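Oxidoreductase, short-chain dehydrogenase/reductase family (Aeromonas hydrophila subsp. hydrophila, PDB 3L6E) probably works as a nucleotide-dependent oxidoreductase of the short-chain dehydrogenase/reductase family, perhaps reducing 3-dehydrosphinganine in sphingolipid metabolism. Local coordinates at residues A[77-85]-A[122-133]; A[15-26]-A[204-212]. All coordinates share one frame; numbering follows the deposited sequence.

Contact 1: residues A[77-85]-A[122-133]. Unlike the reference sequence in segment 122-133: Glu-125 (reference Asp), Arg-126 (reference Lys).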
loop_
_atom_site.group_PDB
_atom_site.type_symbol
_atom_site.label_atom_id
_atom_site.label_comp_id
_atom_site.label_asym_id
_atom_site.label_seq_id
_atom_site.Cartn_x
_atom_site.Cartn_y
_atom_site.Cartn_z
ATOM N N LEU A 77 9.128 -11.597 -23.130
ATOM C CA LEU A 77 8.956 -11.914 -21.713
ATOM C C LEU A 77 8.418 -10.687 -20.987
ATOM O O LEU A 77 8.837 -9.563 -21.294
ATOM C CB LEU A 77 10.277 -12.376 -21.077
ATOM C CG LEU A 77 10.937 -13.637 -21.635
ATOM C CD1 LEU A 77 12.223 -13.947 -20.872
ATOM C CD2 LEU A 77 9.998 -14.839 -21.611
ATOM N N PRO A 78 7.475 -10.897 -20.042
ATOM C CA PRO A 78 6.881 -9.785 -19.312
ATOM C C PRO A 78 7.700 -9.319 -18.118
ATOM O O PRO A 78 8.382 -10.126 -17.487
ATOM C CB PRO A 78 5.547 -10.358 -18.816
ATOM C CG PRO A 78 5.748 -11.827 -18.726
ATOM C CD PRO A 78 6.814 -12.189 -19.740
ATOM N N GLU A 79 7.630 -8.020 -17.831
ATOM C CA GLU A 79 8.129 -7.459 -16.578
ATOM C C GLU A 79 7.102 -7.605 -15.435
ATOM O O GLU A 79 7.472 -7.731 -14.257
ATOM C CB GLU A 79 8.459 -5.973 -16.749
ATOM C CG GLU A 79 9.386 -5.655 -17.920
ATOM C CD GLU A 79 9.606 -4.161 -18.095
ATOM O OE1 GLU A 79 10.690 -3.769 -18.601
ATOM O OE2 GLU A 79 8.698 -3.380 -17.717
ATOM N N LEU A 80 5.816 -7.564 -15.776
ATOM C CA LEU A 80 4.773 -7.623 -14.755
ATOM C C LEU A 80 3.637 -8.515 -15.199
ATOM O O LEU A 80 3.132 -8.387 -16.322
ATOM C CB LEU A 80 4.261 -6.215 -14.388
ATOM C CG LEU A 80 2.947 -6.041 -13.606
ATOM C CD1 LEU A 80 3.045 -6.639 -12.216
ATOM C CD2 LEU A 80 2.507 -4.563 -13.528
ATOM N N VAL A 81 3.280 -9.453 -14.321
ATOM C CA VAL A 81 2.076 -10.242 -14.478
ATOM C C VAL A 81 1.096 -9.765 -13.416
ATOM O O VAL A 81 1.336 -9.872 -12.206
ATOM C CB VAL A 81 2.323 -11.769 -14.426
ATOM C CG1 VAL A 81 0.993 -12.531 -14.577
ATOM C CG2 VAL A 81 3.231 -12.184 -15.573
ATOM N N LEU A 82 0.010 -9.181 -13.901
ATOM C CA LEU A 82 -1.008 -8.615 -13.056
ATOM C C LEU A 82 -2.176 -9.563 -13.097
ATOM O O LEU A 82 -2.873 -9.661 -14.106
ATOM C CB LEU A 82 -1.420 -7.246 -13.575
ATOM C CG LEU A 82 -1.427 -6.096 -12.576
ATOM C CD1 LEU A 82 -2.072 -4.865 -13.185
ATOM C CD2 LEU A 82 -2.138 -6.494 -11.313
ATOM N N HIS A 83 -2.358 -10.308 -12.022
ATOM C CA HIS A 83 -3.432 -11.276 -11.994
ATOM C C HIS A 83 -4.659 -10.702 -11.302
ATOM O O HIS A 83 -4.621 -10.370 -10.116
ATOM C CB HIS A 83 -3.005 -12.593 -11.356
ATOM C CG HIS A 83 -4.054 -13.658 -11.450
ATOM N ND1 HIS A 83 -4.733 -14.137 -10.351
ATOM C CD2 HIS A 83 -4.575 -14.297 -12.520
ATOM C CE1 HIS A 83 -5.616 -15.036 -10.739
ATOM N NE2 HIS A 83 -5.544 -15.147 -12.050
ATOM N N CYS A 84 -5.730 -10.560 -12.071
ATOM C CA CYS A 84 -7.007 -10.105 -11.558
ATOM C C CYS A 84 -7.962 -11.273 -11.474
ATOM O O CYS A 84 -8.714 -11.514 -12.406
ATOM C CB CYS A 84 -7.593 -9.030 -12.460
ATOM S SG CYS A 84 -6.634 -7.546 -12.466
ATOM N N ALA A 85 -7.919 -12.008 -10.359
ATOM C CA ALA A 85 -8.815 -13.155 -10.180
ATOM C C ALA A 85 -10.278 -12.720 -10.232
ATOM O O ALA A 85 -11.148 -13.520 -10.565
ATOM C CB ALA A 85 -8.515 -13.893 -8.890
ATOM N N LEU A 122 8.283 -18.832 -16.311
ATOM C CA LEU A 122 8.685 -17.858 -17.336
ATOM C C LEU A 122 9.751 -16.858 -16.893
ATOM O O LEU A 122 10.731 -16.626 -17.609
ATOM C CB LEU A 122 7.471 -17.085 -17.857
ATOM C CG LEU A 122 6.796 -17.651 -19.101
ATOM C CD1 LEU A 122 5.522 -16.850 -19.375
ATOM C CD2 LEU A 122 7.747 -17.635 -20.313
ATOM N N ILE A 123 9.554 -16.257 -15.723
ATOM C CA ILE A 123 10.414 -15.162 -15.289
ATOM C C ILE A 123 10.988 -15.329 -13.872
ATOM O O ILE A 123 11.483 -14.373 -13.277
ATOM C CB ILE A 123 9.735 -13.765 -15.494
ATOM C CG1 ILE A 123 8.406 -13.655 -14.721
ATOM C CG2 ILE A 123 9.504 -13.495 -16.973
ATOM C CD1 ILE A 123 7.873 -12.190 -14.593
ATOM N N GLY A 124 10.944 -16.548 -13.348
ATOM C CA GLY A 124 11.511 -16.828 -12.022
ATOM C C GLY A 124 13.009 -16.566 -11.934
ATOM O O GLY A 124 13.503 -16.089 -10.921
ATOM N N GLU A 125 13.737 -16.857 -13.002
ATOM C CA GLU A 125 15.182 -16.615 -12.994
ATOM C C GLU A 125 15.563 -15.212 -13.448
ATOM O O GLU A 125 16.487 -14.613 -12.913
ATOM C CB GLU A 125 15.923 -17.679 -13.801
ATOM C CG GLU A 125 15.756 -19.072 -13.203
ATOM C CD GLU A 125 16.987 -19.933 -13.351
ATOM O OE1 GLU A 125 18.099 -19.456 -13.015
ATOM O OE2 GLU A 125 16.843 -21.098 -13.789
ATOM N N ARG A 126 14.828 -14.684 -14.420
ATOM C CA ARG A 126 15.107 -13.366 -14.976
ATOM C C ARG A 126 14.704 -12.237 -14.021
ATOM O O ARG A 126 15.334 -11.177 -13.990
ATOM C CB ARG A 126 14.395 -13.226 -16.312
ATOM C CG ARG A 126 14.730 -11.970 -17.066
ATOM C CD ARG A 126 14.027 -11.972 -18.391
ATOM N NE ARG A 126 13.783 -10.614 -18.850
ATOM C CZ ARG A 126 12.663 -9.944 -18.621
ATOM N NH1 ARG A 126 11.671 -10.511 -17.944
ATOM N NH2 ARG A 126 12.532 -8.704 -19.072
ATOM N N GLY A 127 13.665 -12.472 -13.230
ATOM C CA GLY A 127 13.176 -11.457 -12.318
ATOM C C GLY A 127 11.986 -10.742 -12.904
ATOM O O GLY A 127 11.622 -10.985 -14.051
ATOM N N GLY A 128 11.390 -9.852 -12.112
ATOM C CA GLY A 128 10.153 -9.168 -12.479
ATOM C C GLY A 128 9.121 -9.220 -11.368
ATOM O O GLY A 128 9.451 -9.522 -10.222
ATOM N N VAL A 129 7.865 -8.919 -11.709
ATOM C CA VAL A 129 6.796 -8.763 -10.715
ATOM C C VAL A 129 5.558 -9.636 -11.005
ATOM O O VAL A 129 5.052 -9.667 -12.133
ATOM C CB VAL A 129 6.426 -7.257 -10.533
ATOM C CG1 VAL A 129 5.337 -7.051 -9.486
ATOM C CG2 VAL A 129 7.673 -6.451 -10.124
ATOM N N LEU A 130 5.123 -10.373 -9.973
ATOM C CA LEU A 130 3.856 -11.100 -9.977
ATOM C C LEU A 130 2.913 -10.415 -9.013
ATOM O O LEU A 130 3.057 -10.524 -7.779
ATOM C CB LEU A 130 3.998 -12.578 -9.572
ATOM C CG LEU A 130 2.671 -13.325 -9.341
ATOM C CD1 LEU A 130 1.855 -13.449 -10.607
ATOM C CD2 LEU A 130 2.877 -14.720 -8.703
ATOM N N ALA A 131 1.944 -9.715 -9.582
ATOM C CA ALA A 131 1.035 -8.922 -8.773
ATOM C C ALA A 131 -0.306 -9.586 -8.838
ATOM O O ALA A 131 -0.789 -9.897 -9.919
ATOM C CB ALA A 131 0.967 -7.494 -9.271
ATOM N N ASN A 132 -0.882 -9.829 -7.667
ATOM C CA ASN A 132 -2.175 -10.470 -7.570
ATOM C C ASN A 132 -3.201 -9.530 -6.952
ATOM O O ASN A 132 -2.915 -8.855 -5.951
ATOM C CB ASN A 132 -2.077 -11.735 -6.746
ATOM C CG ASN A 132 -1.772 -12.941 -7.578
ATOM O OD1 ASN A 132 -2.649 -13.547 -8.177
ATOM N ND2 ASN A 132 -0.515 -13.314 -7.607
ATOM N N VAL A 133 -4.382 -9.497 -7.560
ATOM C CA VAL A 133 -5.498 -8.708 -7.055
ATOM C C VAL A 133 -6.456 -9.636 -6.306
ATOM O O VAL A 133 -7.027 -10.556 -6.884
ATOM C CB VAL A 133 -6.265 -7.965 -8.178
ATOM C CG1 VAL A 133 -7.378 -7.087 -7.581
ATOM C CG2 VAL A 133 -5.325 -7.094 -8.957
#
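Leu-77 packs on Leu-122, in the last part of helix 98-123, and on Arg-126 in the turn beyond. Its CD2 meets Leu-122 CD2 at 3.8 Å. Its CD1 packs on Arg-126 CD, and its CB lies over one face of the Arg-126 guanidinium, towards the rim. The arginine gets there with CG anti to its own N (chi1 -173°) and an extended chain from CG to NE. Its NH1 then makes a weak hydrogen bond to Pro-78 O at 3.3 Å. Ile-123 brings CG2 and CD1 to the same oxygen, and its CG2 also touches the proline ring at CD.

Glu-79 O accepts from Val-129 N at 2.8 Å, the first rung of a parallel ladder. Gly-128, just before it, has backbone angles that call for glycine. Strands 80-84 and 128-133 are the fourth and fifth strands of the Rossmann-type sheet of the family, and helix 98-123 makes the beta-alpha-beta crossover between them.

From here side chains alternate between the two faces. Leu-80 CD1 touches Val-129 CG1 at 3.6 Å and also Ala-131 CB. Val-81 bonds through both its N and its O: N donates to Val-129 O, and O accepts from Ala-131 N. Its side chain turns to the other face, where helix 98-123 lies, and meets Leu-130 CD1 there. Leu-82 CD2 bridges Ala-131 CB and Val-133 CG2. His-83 repeats the backbone pattern with Ala-131 O and Val-133 N. With CG anti to the backbone N (chi1 -174°), its ring reaches Asn-132, and ND1 gives a weak, bent bond to Asn-132 OD1 at 3.1 Å. The oxygen lies at the ring edge, with ring and amide planes 66° apart. Ser-111 is a weak partner of His-83 NE2. Cys-84 SG rests on Val-133 CG2 at 3.8 Å.

Contact 2: residues A[15-26]-A[204-212]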
loop_
_atom_site.group_PDB
_atom_site.type_symbol
_atom_site.label_atom_id
_atom_site.label_comp_id
_atom_site.label_asym_id
_atom_site.label_seq_id
_atom_site.Cartn_x
_atom_site.Cartn_y
_atom_site.Cartn_z
ATOM N N LEU A 15 -12.066 -3.464 -13.289
ATOM C CA LEU A 15 -10.739 -3.364 -12.695
ATOM C C LEU A 15 -9.628 -3.640 -13.702
ATOM O O LEU A 15 -8.704 -2.834 -13.849
ATOM C CB LEU A 15 -10.652 -4.372 -11.551
ATOM C CG LEU A 15 -9.854 -4.122 -10.274
ATOM C CD1 LEU A 15 -10.677 -4.557 -9.063
ATOM C CD2 LEU A 15 -8.536 -4.879 -10.311
ATOM N N GLY A 16 -9.701 -4.788 -14.371
ATOM C CA GLY A 16 -8.714 -5.131 -15.407
ATOM C C GLY A 16 -8.652 -4.149 -16.574
ATOM O O GLY A 16 -7.555 -3.862 -17.091
ATOM N N ARG A 17 -9.825 -3.641 -16.982
ATOM C CA ARG A 17 -9.940 -2.566 -17.979
ATOM C C ARG A 17 -9.161 -1.350 -17.511
ATOM O O ARG A 17 -8.266 -0.879 -18.216
ATOM C CB ARG A 17 -11.406 -2.153 -18.200
ATOM C CG ARG A 17 -12.110 -2.675 -19.446
ATOM C CD ARG A 17 -13.414 -1.866 -19.734
ATOM N NE ARG A 17 -13.324 -0.467 -19.290
ATOM C CZ ARG A 17 -13.495 0.609 -20.061
ATOM N NH1 ARG A 17 -13.375 1.820 -19.539
ATOM N NH2 ARG A 17 -13.790 0.484 -21.348
ATOM N N ALA A 18 -9.474 -0.855 -16.310
ATOM C CA ALA A 18 -8.840 0.364 -15.801
ATOM C C ALA A 18 -7.317 0.215 -15.681
ATOM O O ALA A 18 -6.560 1.134 -16.005
ATOM C CB ALA A 18 -9.453 0.780 -14.442
ATOM N N LEU A 19 -6.879 -0.932 -15.183
ATOM C CA LEU A 19 -5.460 -1.201 -15.055
ATOM C C LEU A 19 -4.793 -1.249 -16.421
ATOM O O LEU A 19 -3.703 -0.735 -16.567
ATOM C CB LEU A 19 -5.196 -2.501 -14.294
ATOM C CG LEU A 19 -5.482 -2.569 -12.784
ATOM C CD1 LEU A 19 -5.661 -4.007 -12.350
ATOM C CD2 LEU A 19 -4.392 -1.898 -11.958
ATOM N N THR A 20 -5.451 -1.862 -17.410
ATOM C CA THR A 20 -4.898 -1.982 -18.754
ATOM C C THR A 20 -4.737 -0.603 -19.350
ATOM O O THR A 20 -3.672 -0.276 -19.856
ATOM C CB THR A 20 -5.757 -2.846 -19.689
ATOM O OG1 THR A 20 -5.837 -4.174 -19.181
ATOM C CG2 THR A 20 -5.154 -2.911 -21.108
ATOM N N ILE A 21 -5.800 0.199 -19.272
ATOM C CA ILE A 21 -5.798 1.572 -19.755
ATOM C C ILE A 21 -4.660 2.380 -19.138
ATOM O O ILE A 21 -3.949 3.095 -19.843
ATOM C CB ILE A 21 -7.164 2.289 -19.527
ATOM C CG1 ILE A 21 -8.288 1.542 -20.256
ATOM C CG2 ILE A 21 -7.072 3.769 -19.962
ATOM C CD1 ILE A 21 -9.684 2.065 -20.024
ATOM N N GLY A 22 -4.487 2.241 -17.825
ATOM C CA GLY A 22 -3.514 3.024 -17.066
ATOM C C GLY A 22 -2.076 2.732 -17.423
ATOM O O GLY A 22 -1.262 3.651 -17.513
ATOM N N LEU A 23 -1.765 1.449 -17.609
ATOM C CA LEU A 23 -0.435 0.996 -18.015
ATOM C C LEU A 23 -0.133 1.420 -19.450
ATOM O O LEU A 23 1.013 1.702 -19.796
ATOM C CB LEU A 23 -0.333 -0.535 -17.898
ATOM C CG LEU A 23 -0.355 -1.192 -16.512
ATOM C CD1 LEU A 23 -0.906 -2.612 -16.562
ATOM C CD2 LEU A 23 1.016 -1.170 -15.844
ATOM N N VAL A 24 -1.163 1.465 -20.292
ATOM C CA VAL A 24 -0.982 1.954 -21.662
ATOM C C VAL A 24 -0.630 3.441 -21.666
ATOM O O VAL A 24 0.315 3.866 -22.359
ATOM C CB VAL A 24 -2.210 1.685 -22.552
ATOM C CG1 VAL A 24 -2.150 2.527 -23.866
ATOM C CG2 VAL A 24 -2.306 0.199 -22.865
ATOM N N GLU A 25 -1.402 4.218 -20.905
ATOM C CA GLU A 25 -1.166 5.656 -20.737
ATOM C C GLU A 25 0.231 5.935 -20.159
ATOM O O GLU A 25 0.822 6.966 -20.451
ATOM C CB GLU A 25 -2.251 6.295 -19.850
ATOM C CG GLU A 25 -3.638 6.381 -20.502
ATOM C CD GLU A 25 -4.708 7.017 -19.606
ATOM O OE1 GLU A 25 -4.443 7.232 -18.399
ATOM O OE2 GLU A 25 -5.818 7.300 -20.109
ATOM N N ARG A 26 0.750 5.009 -19.345
ATOM C CA ARG A 26 2.112 5.125 -18.812
ATOM C C ARG A 26 3.179 4.524 -19.765
ATOM O O ARG A 26 4.336 4.316 -19.378
ATOM C CB ARG A 26 2.198 4.534 -17.389
ATOM C CG ARG A 26 1.388 5.303 -16.318
ATOM C CD ARG A 26 0.973 4.384 -15.150
ATOM N NE ARG A 26 -0.009 4.986 -14.224
ATOM C CZ ARG A 26 0.241 5.335 -12.961
ATOM N NH1 ARG A 26 -0.723 5.860 -12.204
ATOM N NH2 ARG A 26 1.450 5.161 -12.441
ATOM N N ALA A 204 -7.200 1.385 -9.604
ATOM C CA ALA A 204 -6.065 1.231 -10.530
ATOM C C ALA A 204 -4.910 2.218 -10.299
ATOM O O ALA A 204 -3.732 1.823 -10.320
ATOM C CB ALA A 204 -6.543 1.320 -11.999
ATOM N N ALA A 205 -5.263 3.482 -10.077
ATOM C CA ALA A 205 -4.285 4.565 -9.949
ATOM C C ALA A 205 -3.402 4.393 -8.728
ATOM O O ALA A 205 -2.179 4.597 -8.815
ATOM C CB ALA A 205 -4.980 5.954 -9.963
ATOM N N TYR A 206 -4.006 4.014 -7.595
ATOM C CA TYR A 206 -3.231 3.627 -6.412
ATOM C C TYR A 206 -2.330 2.435 -6.682
ATOM O O TYR A 206 -1.178 2.435 -6.278
ATOM C CB TYR A 206 -4.129 3.249 -5.228
ATOM C CG TYR A 206 -4.697 4.427 -4.484
ATOM C CD1 TYR A 206 -3.863 5.422 -3.968
ATOM C CD2 TYR A 206 -6.068 4.556 -4.308
ATOM C CE1 TYR A 206 -4.398 6.515 -3.292
ATOM C CE2 TYR A 206 -6.595 5.620 -3.632
ATOM C CZ TYR A 206 -5.765 6.587 -3.120
ATOM O OH TYR A 206 -6.332 7.648 -2.453
HETATM N N MSE A 207 -2.894 1.421 -7.335
HETATM C CA MSE A 207 -2.211 0.157 -7.602
HETATM C C MSE A 207 -1.006 0.368 -8.536
HETATM O O MSE A 207 0.089 -0.123 -8.260
HETATM C CB MSE A 207 -3.186 -0.877 -8.187
HETATM C CG MSE A 207 -4.287 -1.316 -7.225
HETATM SE SE MSE A 207 -5.688 -2.457 -8.034
HETATM C CE MSE A 207 -4.769 -4.129 -8.057
ATOM N N LEU A 208 -1.214 1.116 -9.612
ATOM C CA LEU A 208 -0.150 1.381 -10.575
ATOM C C LEU A 208 0.935 2.295 -10.010
ATOM O O LEU A 208 2.107 2.120 -10.317
ATOM C CB LEU A 208 -0.698 1.956 -11.879
ATOM C CG LEU A 208 -1.681 1.083 -12.656
ATOM C CD1 LEU A 208 -2.230 1.853 -13.853
ATOM C CD2 LEU A 208 -1.084 -0.234 -13.080
ATOM N N ASP A 209 0.553 3.265 -9.184
ATOM C CA ASP A 209 1.571 4.031 -8.474
ATOM C C ASP A 209 2.358 3.092 -7.568
ATOM O O ASP A 209 3.565 3.168 -7.494
ATOM C CB ASP A 209 0.986 5.178 -7.657
ATOM C CG ASP A 209 0.529 6.337 -8.510
ATOM O OD1 ASP A 209 0.604 6.247 -9.750
ATOM O OD2 ASP A 209 0.090 7.353 -7.933
ATOM N N ALA A 210 1.662 2.208 -6.876
ATOM C CA ALA A 210 2.322 1.298 -5.969
ATOM C C ALA A 210 3.265 0.352 -6.746
ATOM O O ALA A 210 4.296 -0.034 -6.240
ATOM C CB ALA A 210 1.302 0.523 -5.174
ATOM N N LEU A 211 2.917 0.003 -7.979
ATOM C CA LEU A 211 3.740 -0.930 -8.746
ATOM C C LEU A 211 4.910 -0.276 -9.496
ATOM O O LEU A 211 5.611 -0.956 -10.235
ATOM C CB LEU A 211 2.878 -1.728 -9.725
ATOM C CG LEU A 211 1.946 -2.778 -9.134
ATOM C CD1 LEU A 211 0.963 -3.263 -10.196
ATOM C CD2 LEU A 211 2.762 -3.932 -8.520
ATOM N N GLU A 212 5.100 1.027 -9.327
ATOM C CA GLU A 212 6.231 1.736 -9.938
ATOM C C GLU A 212 7.565 1.224 -9.384
ATOM O O GLU A 212 7.717 1.065 -8.178
ATOM C CB GLU A 212 6.135 3.245 -9.678
ATOM C CG GLU A 212 5.083 3.987 -10.488
ATOM C CD GLU A 212 5.547 4.347 -11.893
ATOM O OE1 GLU A 212 6.659 4.911 -12.039
ATOM O OE2 GLU A 212 4.776 4.075 -12.851
#
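Two helices on one face of the Rossmann-type sheet pack here. Helix 14-25 follows the first strand, and helix 200-210 precedes the last. Their short segments 15-25 and 204-210 cross at -49°, with axes 9.5 Å apart.

The CA atoms come nearest at Leu-19 and Ala-204. Beside them the small Ala-18 meets Ala-204, with Ala-18 CB 3.8 Å from Ala-204 CB. Leu-19 sends CD2 across the interface. This methyl meets Ala-204 CA, Met-207 CB and Leu-208 CD2. Met-207 is a selenomethionine.

Leu-208 splits its methyls: CD1 goes to Gly-22, CD2 to Leu-19 and Leu-23. CD1 lies directly on the backbone of Gly-22, 3.7 Å from its CA. CD2 packs on Leu-23 CG and on Leu-23 CD2, 3.6 Å from the latter.

Arg-26, just past the helix, closes the end of the contact at the C-terminus of helix 14-25. Its chain is extended from CG to NE and lays the guanidinium over Leu-208, whose CB is 3.7 Å above the centre of one face. Arg-26 NH1 and NH2 both grip a single oxygen, Asp-209 OD1, at 2.8 and 3.0 Å. The oxygen lies in the guanidinium plane, but the carboxylate is turned 54° from it. Arg-26 NH2 also forms a longer salt bridge to Glu-212 OE2 at 3.5 Å. Two carboxylates thus share one arginine, which probably eases the repulsion between them.

Inward, the two helices rest on strands 80-84, 128-137 and 217-226. On another side of helix 14-25, Thr-20 and Ile-21 touch helix 37-47. Tyr-206 OH is hydrogen-bonded to the backbone O of Glu-212 of the second subunit, and the reverse pair forms as well, so helix 200-210 also borders the dimer interface.

Overall arrangement
Contact 1 is mostly buried and lies in the middle of the sheet. Contact 2 is partly buried and packs two helices over one face of it. They touch directly: Leu-15, Leu-19 and Met-207 of contact 2 rest on Leu-82, Cys-84 and Val-133 of contact 1. The chemistry follows the place. Contact 1 is held by regular backbone hydrogen bonds, with apolar side chains on both faces and one weak histidine-asparagine pair on the face toward helix 98-123. Contact 2 joins its helices through apolar side chains in the interior, with a charged cluster at its exposed end. Arg-126 bonds weakly to a carbonyl, whereas Arg-26 binds carboxylates. Only contact 2 reaches the second subunit.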